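Local structure of AAEL008620-PA odorant-binding protein (Aedes aegypti, 5V13) at residues S40-Q46 / T58-Q62; I48-W53 / S280-F284. The protein specifically binds juvenile hormone in mosquito hemolymph, as a secreted, mostly helical member of the odorant-binding protein family. One frame throughout, in Å; residues are numbered along the deposited sequence.

Interaction 1. Residues S40-Q46 / T58-Q62; sequences SSASIEQ and TYESQ
Ser-40 OG comes in above the carboxylate plane of Glu-60, 52° out of it, and donates to Glu-60 OE2 at 3.0 Å. The second flat group, the amide of Gln-46, reaches across to Thr-58 and Ser-61, with Gln-46 CD 3.8 Å from Thr-58 OG1. These residues join the starts of two successive helices, 44-51 and 59-71, in the helical PBP/GOBP fold, with Ser-43 and Thr-58 at the two N-cap positions. Ser-43 OG caps the first helix, accepting from Gln-46 N at 3.1 Å in a nearly straight bond (165°). The chain of Glu-60 bends at the CB-CG bond (chi2 -64°), which turns the carboxylate toward the 40-42 loop, while its aliphatic part packs on a methyl group: Glu-60 CB is 3.8 Å from Ala-42 CB. Although Ala-42 N comes within 3.2 Å of Glu-60 OE2, the angle is too poor for a hydrogen bond. The hydroxyls of Thr-58 and Ser-61 are both tied to Asp-56 OD1 from the loop just before their helix. Ser-40 OG has a second role as acceptor: a water donates to it at 3.0 Å and also to Glu-60 O at 2.9 Å, bridging the loop to the backbone of the second helix.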
# COMPACT_ATOMS: atom_id res chain seq x y z
N SER B 40 23.88 13.84 -14.65
CA SER B 40 24.36 15.21 -14.78
C SER B 40 25.59 15.44 -13.90
O SER B 40 25.66 14.98 -12.76
CB SER B 40 23.26 16.19 -14.39
OG SER B 40 23.72 17.53 -14.50
N SER B 41 26.56 16.17 -14.44
CA SER B 41 27.73 16.61 -13.69
C SER B 41 27.56 18.01 -13.11
O SER B 41 28.54 18.61 -12.66
CB SER B 41 28.98 16.57 -14.57
OG SER B 41 28.79 17.34 -15.74
N ALA B 42 26.34 18.55 -13.10
CA ALA B 42 26.10 19.89 -12.59
C ALA B 42 26.44 19.98 -11.10
O ALA B 42 26.46 18.98 -10.37
CB ALA B 42 24.64 20.29 -12.82
N SER B 43 26.69 21.21 -10.65
CA SER B 43 26.95 21.48 -9.24
C SER B 43 25.77 21.08 -8.38
O SER B 43 24.63 20.96 -8.84
CB SER B 43 27.23 22.97 -9.02
OG SER B 43 26.00 23.69 -9.11
N ILE B 44 26.04 20.89 -7.08
CA ILE B 44 24.96 20.57 -6.14
C ILE B 44 23.98 21.73 -6.02
O ILE B 44 22.78 21.52 -5.87
CB ILE B 44 25.55 20.20 -4.76
CG1 ILE B 44 26.24 18.83 -4.82
CG2 ILE B 44 24.45 20.20 -3.71
CD1 ILE B 44 25.27 17.68 -5.01
N GLU B 45 24.47 22.97 -6.04
CA GLU B 45 23.55 24.10 -5.93
C GLU B 45 22.56 24.09 -7.08
O GLU B 45 21.36 24.33 -6.89
CB GLU B 45 24.29 25.43 -5.90
CG GLU B 45 24.77 25.81 -4.51
CD GLU B 45 25.71 24.78 -3.96
OE1 GLU B 45 25.47 24.29 -2.83
OE2 GLU B 45 26.66 24.43 -4.70
N GLN B 46 23.05 23.80 -8.29
CA GLN B 46 22.15 23.67 -9.44
C GLN B 46 21.14 22.56 -9.21
O GLN B 46 19.93 22.75 -9.41
CB GLN B 46 22.97 23.42 -10.71
CG GLN B 46 23.72 24.66 -11.20
CD GLN B 46 22.82 25.64 -11.93
OE1 GLN B 46 21.71 25.95 -11.48
NE2 GLN B 46 23.29 26.14 -13.07
N THR B 58 21.01 28.01 -17.33
CA THR B 58 22.32 27.50 -17.69
C THR B 58 22.16 26.22 -18.52
O THR B 58 21.11 25.58 -18.54
CB THR B 58 23.18 27.23 -16.46
OG1 THR B 58 22.58 26.22 -15.65
CG2 THR B 58 23.35 28.50 -15.64
N TYR B 59 23.25 25.85 -19.22
CA TYR B 59 23.20 24.71 -20.12
C TYR B 59 22.86 23.42 -19.37
O TYR B 59 22.06 22.61 -19.85
CB TYR B 59 24.53 24.56 -20.85
CG TYR B 59 24.56 23.46 -21.90
CD1 TYR B 59 23.89 23.62 -23.12
CD2 TYR B 59 25.27 22.28 -21.69
CE1 TYR B 59 23.92 22.63 -24.08
CE2 TYR B 59 25.31 21.29 -22.66
CZ TYR B 59 24.64 21.47 -23.85
OH TYR B 59 24.68 20.49 -24.82
N GLU B 60 23.46 23.22 -18.20
CA GLU B 60 23.19 21.99 -17.46
C GLU B 60 21.72 21.90 -17.06
O GLU B 60 21.13 20.82 -17.09
CB GLU B 60 24.10 21.89 -16.24
CG GLU B 60 25.49 21.33 -16.56
CD GLU B 60 25.45 19.89 -17.05
OE1 GLU B 60 25.17 19.66 -18.25
OE2 GLU B 60 25.68 18.97 -16.24
N SER B 61 21.10 23.03 -16.69
CA SER B 61 19.67 23.02 -16.36
C SER B 61 18.81 22.76 -17.59
O SER B 61 17.78 22.08 -17.51
CB SER B 61 19.26 24.34 -15.72
OG SER B 61 20.04 24.64 -14.58
N GLN B 62 19.17 23.37 -18.73
CA GLN B 62 18.45 23.10 -19.97
C GLN B 62 18.54 21.63 -20.33
O GLN B 62 17.55 21.02 -20.73
CB GLN B 62 18.98 23.97 -21.11
CG GLN B 62 18.81 25.46 -20.87
CD GLN B 62 19.49 26.32 -21.92
OE1 GLN B 62 20.54 25.96 -22.44
NE2 GLN B 62 18.88 27.45 -22.25
O HOH W 1 22.27 18.12 -17.06

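Interaction 2. Residues I48-W53 / S280-F284; sequences INWVKW and SAVDF. With JH3 (methyl (2E,6E)-9-[(2R)-3,3-dimethyloxiran-2-yl]-3,7-dimethylnona-2,6-dienoate), chain E.
The phenyl ring of Phe-284 lies flat against the backbone of Lys-52. Lys-52 CA stands 3.8 Å from the ring centroid and 4° off its normal, a CH-pi contact over the middle of the face; Lys-52 CB follows over the rim of that face, and CG passes just outside it, 3.7 Å from Phe-284 CD1. With CG anti to the backbone N (chi1 -179°), Phe-284 extends from its helix across the end of helix 44-51. There it also meets Trp-53 rim to rim, the planes 30° apart and Trp-53 CD1 3.7 Å from Phe-284 CE2; neither ring covers the other. One face of the Trp-53 indole is taken by the hormone, whose C5 lies 3.8 Å above the plane toward the rim. Val-51 points its side chain at helix 278-286, where its CB is 3.6 Å from Ala-281 CB, and its CG1 turns to the ligand, 3.8 Å from JH3 C1. No direct hydrogen bond crosses the contact. Instead, one water donates to both Val-51 O and Ala-281 O, and a second lies between Lys-52 NZ, at the end of an extended chain, and Ser-280 OG, which is also bonded to Glu-276. Ser-280 packs on Ile-48 as well, with Ile-48 CG2 3.8 Å from its OG. Trp-53, at positive phi, is the C' residue of a Schellman motif that ends helix 44-51, and Val-51, Trp-53 and Ala-281, with Trp-50, form part of the juvenile hormone pocket wall, where the chain's last helix packs against that helix end.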
# COMPACT_ATOMS: atom_id res chain seq x y z
N ILE B 48 20.02 21.34 -6.48
CA ILE B 48 19.05 21.73 -5.46
C ILE B 48 17.95 22.60 -6.08
O ILE B 48 16.76 22.42 -5.80
CB ILE B 48 19.75 22.44 -4.29
CG1 ILE B 48 20.56 21.44 -3.47
CG2 ILE B 48 18.73 23.14 -3.40
CD1 ILE B 48 21.44 22.09 -2.41
N ASN B 49 18.34 23.55 -6.94
CA ASN B 49 17.33 24.34 -7.66
C ASN B 49 16.41 23.45 -8.48
O ASN B 49 15.21 23.74 -8.60
CB ASN B 49 18.00 25.35 -8.58
CG ASN B 49 18.72 26.44 -7.81
OD1 ASN B 49 18.24 26.90 -6.77
ND2 ASN B 49 19.87 26.85 -8.32
N TRP B 50 16.94 22.37 -9.06
CA TRP B 50 16.09 21.52 -9.88
C TRP B 50 15.07 20.77 -9.04
O TRP B 50 13.89 20.68 -9.41
CB TRP B 50 16.93 20.51 -10.68
CG TRP B 50 18.00 21.14 -11.55
CD1 TRP B 50 18.16 22.46 -11.85
CD2 TRP B 50 19.07 20.45 -12.21
NE1 TRP B 50 19.25 22.64 -12.67
CE2 TRP B 50 19.82 21.41 -12.91
CE3 TRP B 50 19.44 19.10 -12.30
CZ2 TRP B 50 20.96 21.08 -13.65
CZ3 TRP B 50 20.57 18.77 -13.05
CH2 TRP B 50 21.31 19.75 -13.71
N VAL B 51 15.49 20.23 -7.89
CA VAL B 51 14.53 19.47 -7.08
C VAL B 51 13.50 20.37 -6.42
O VAL B 51 12.51 19.86 -5.89
CB VAL B 51 15.23 18.60 -6.02
CG1 VAL B 51 16.20 17.63 -6.67
CG2 VAL B 51 15.94 19.47 -4.97
N LYS B 52 13.71 21.69 -6.42
CA LYS B 52 12.69 22.67 -6.03
C LYS B 52 11.91 23.19 -7.22
O LYS B 52 11.24 24.23 -7.12
CB LYS B 52 13.34 23.84 -5.28
CG LYS B 52 13.96 23.48 -3.95
CD LYS B 52 14.75 24.67 -3.41
CE LYS B 52 15.48 24.33 -2.13
NZ LYS B 52 16.48 25.39 -1.80
N TRP B 53 12.02 22.52 -8.37
CA TRP B 53 11.23 22.81 -9.56
C TRP B 53 11.50 24.18 -10.16
O TRP B 53 10.64 24.75 -10.85
CB TRP B 53 9.73 22.63 -9.28
CG TRP B 53 9.35 21.20 -9.04
CD1 TRP B 53 9.46 20.50 -7.87
CD2 TRP B 53 8.79 20.30 -9.99
NE1 TRP B 53 9.00 19.22 -8.04
CE2 TRP B 53 8.58 19.07 -9.34
CE3 TRP B 53 8.44 20.41 -11.34
CZ2 TRP B 53 8.05 17.96 -9.99
CZ3 TRP B 53 7.89 19.31 -11.98
CH2 TRP B 53 7.70 18.10 -11.30
N SER B 280 17.10 18.31 0.26
CA SER B 280 16.31 19.45 -0.20
C SER B 280 15.09 18.99 -0.99
O SER B 280 14.04 19.64 -0.94
CB SER B 280 17.16 20.38 -1.06
OG SER B 280 18.00 21.14 -0.22
N ALA B 281 15.22 17.90 -1.73
CA ALA B 281 14.11 17.42 -2.55
C ALA B 281 12.94 17.00 -1.67
O ALA B 281 11.78 17.34 -1.95
CB ALA B 281 14.55 16.24 -3.41
N VAL B 282 13.24 16.27 -0.60
CA VAL B 282 12.19 15.76 0.29
C VAL B 282 11.59 16.89 1.11
O VAL B 282 10.37 16.97 1.28
CB VAL B 282 12.77 14.65 1.18
CG1 VAL B 282 11.77 14.27 2.27
CG2 VAL B 282 13.13 13.46 0.33
N ASP B 283 12.44 17.78 1.64
CA ASP B 283 11.94 18.92 2.40
C ASP B 283 11.01 19.78 1.56
O ASP B 283 9.96 20.23 2.04
CB ASP B 283 13.10 19.75 2.94
CG ASP B 283 13.72 19.16 4.19
OD1 ASP B 283 13.38 18.00 4.54
OD2 ASP B 283 14.54 19.84 4.84
N PHE B 284 11.37 20.03 0.29
CA PHE B 284 10.51 20.84 -0.57
C PHE B 284 9.18 20.14 -0.84
O PHE B 284 8.11 20.75 -0.73
CB PHE B 284 11.21 21.14 -1.90
CG PHE B 284 10.41 22.00 -2.83
CD1 PHE B 284 10.46 23.38 -2.72
CD2 PHE B 284 9.63 21.43 -3.81
CE1 PHE B 284 9.74 24.18 -3.57
CE2 PHE B 284 8.90 22.23 -4.67
CZ PHE B 284 8.96 23.61 -4.54
C1 JH3 E . 13.64 15.04 -7.60
O2 JH3 E . 12.79 15.12 -6.72
O1 JH3 E . 14.68 14.06 -7.43
CM JH3 E . 14.64 13.19 -6.30
C2 JH3 E . 13.65 15.85 -8.83
C3 JH3 E . 12.79 16.82 -9.17
C3' JH3 E . 11.63 17.26 -8.31
C4 JH3 E . 13.02 17.47 -10.51
C5 JH3 E . 11.68 17.65 -11.21
C6 JH3 E . 11.91 17.87 -12.69
C7 JH3 E . 11.96 19.08 -13.25
C7' JH3 E . 11.81 20.33 -12.41
C8 JH3 E . 12.19 19.18 -14.75
C9 JH3 E . 11.00 19.81 -15.49
CA JH3 E . 9.67 19.16 -15.12
O3 JH3 E . 8.56 19.62 -15.93
CB JH3 E . 9.03 18.31 -16.22
CB' JH3 E . 8.22 17.13 -15.66
CC JH3 E . 9.70 18.20 -17.58
O HOH W 2 11.09 18.01 -4.41
O HOH W 3 17.59 23.53 0.41

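Both interactions use helix 44-51, interaction 1 at its start and interaction 2 at its end, with centres about 13 Å apart. Interaction 1 is a surface contact between neighbours in sequence and is largely polar, made of serine hydroxyls, a carboxylate and a water, beside a serine N-cap. Interaction 2 is partly buried, brings in helix 278-286 from more than 220 residues away, and relies on aromatic and aliphatic packing beside the ligand, with waters joining its polar atoms. Trp-50 connects them: its NE1 probably hydrogen-bonds Ser-61 OG at 2.9 Å, and its CH2 packs 3.5 Å from Ala-42 CB. This pocket residue thus packs against interaction 1, its CH2 also 3.4 Å from Ser-40 OG.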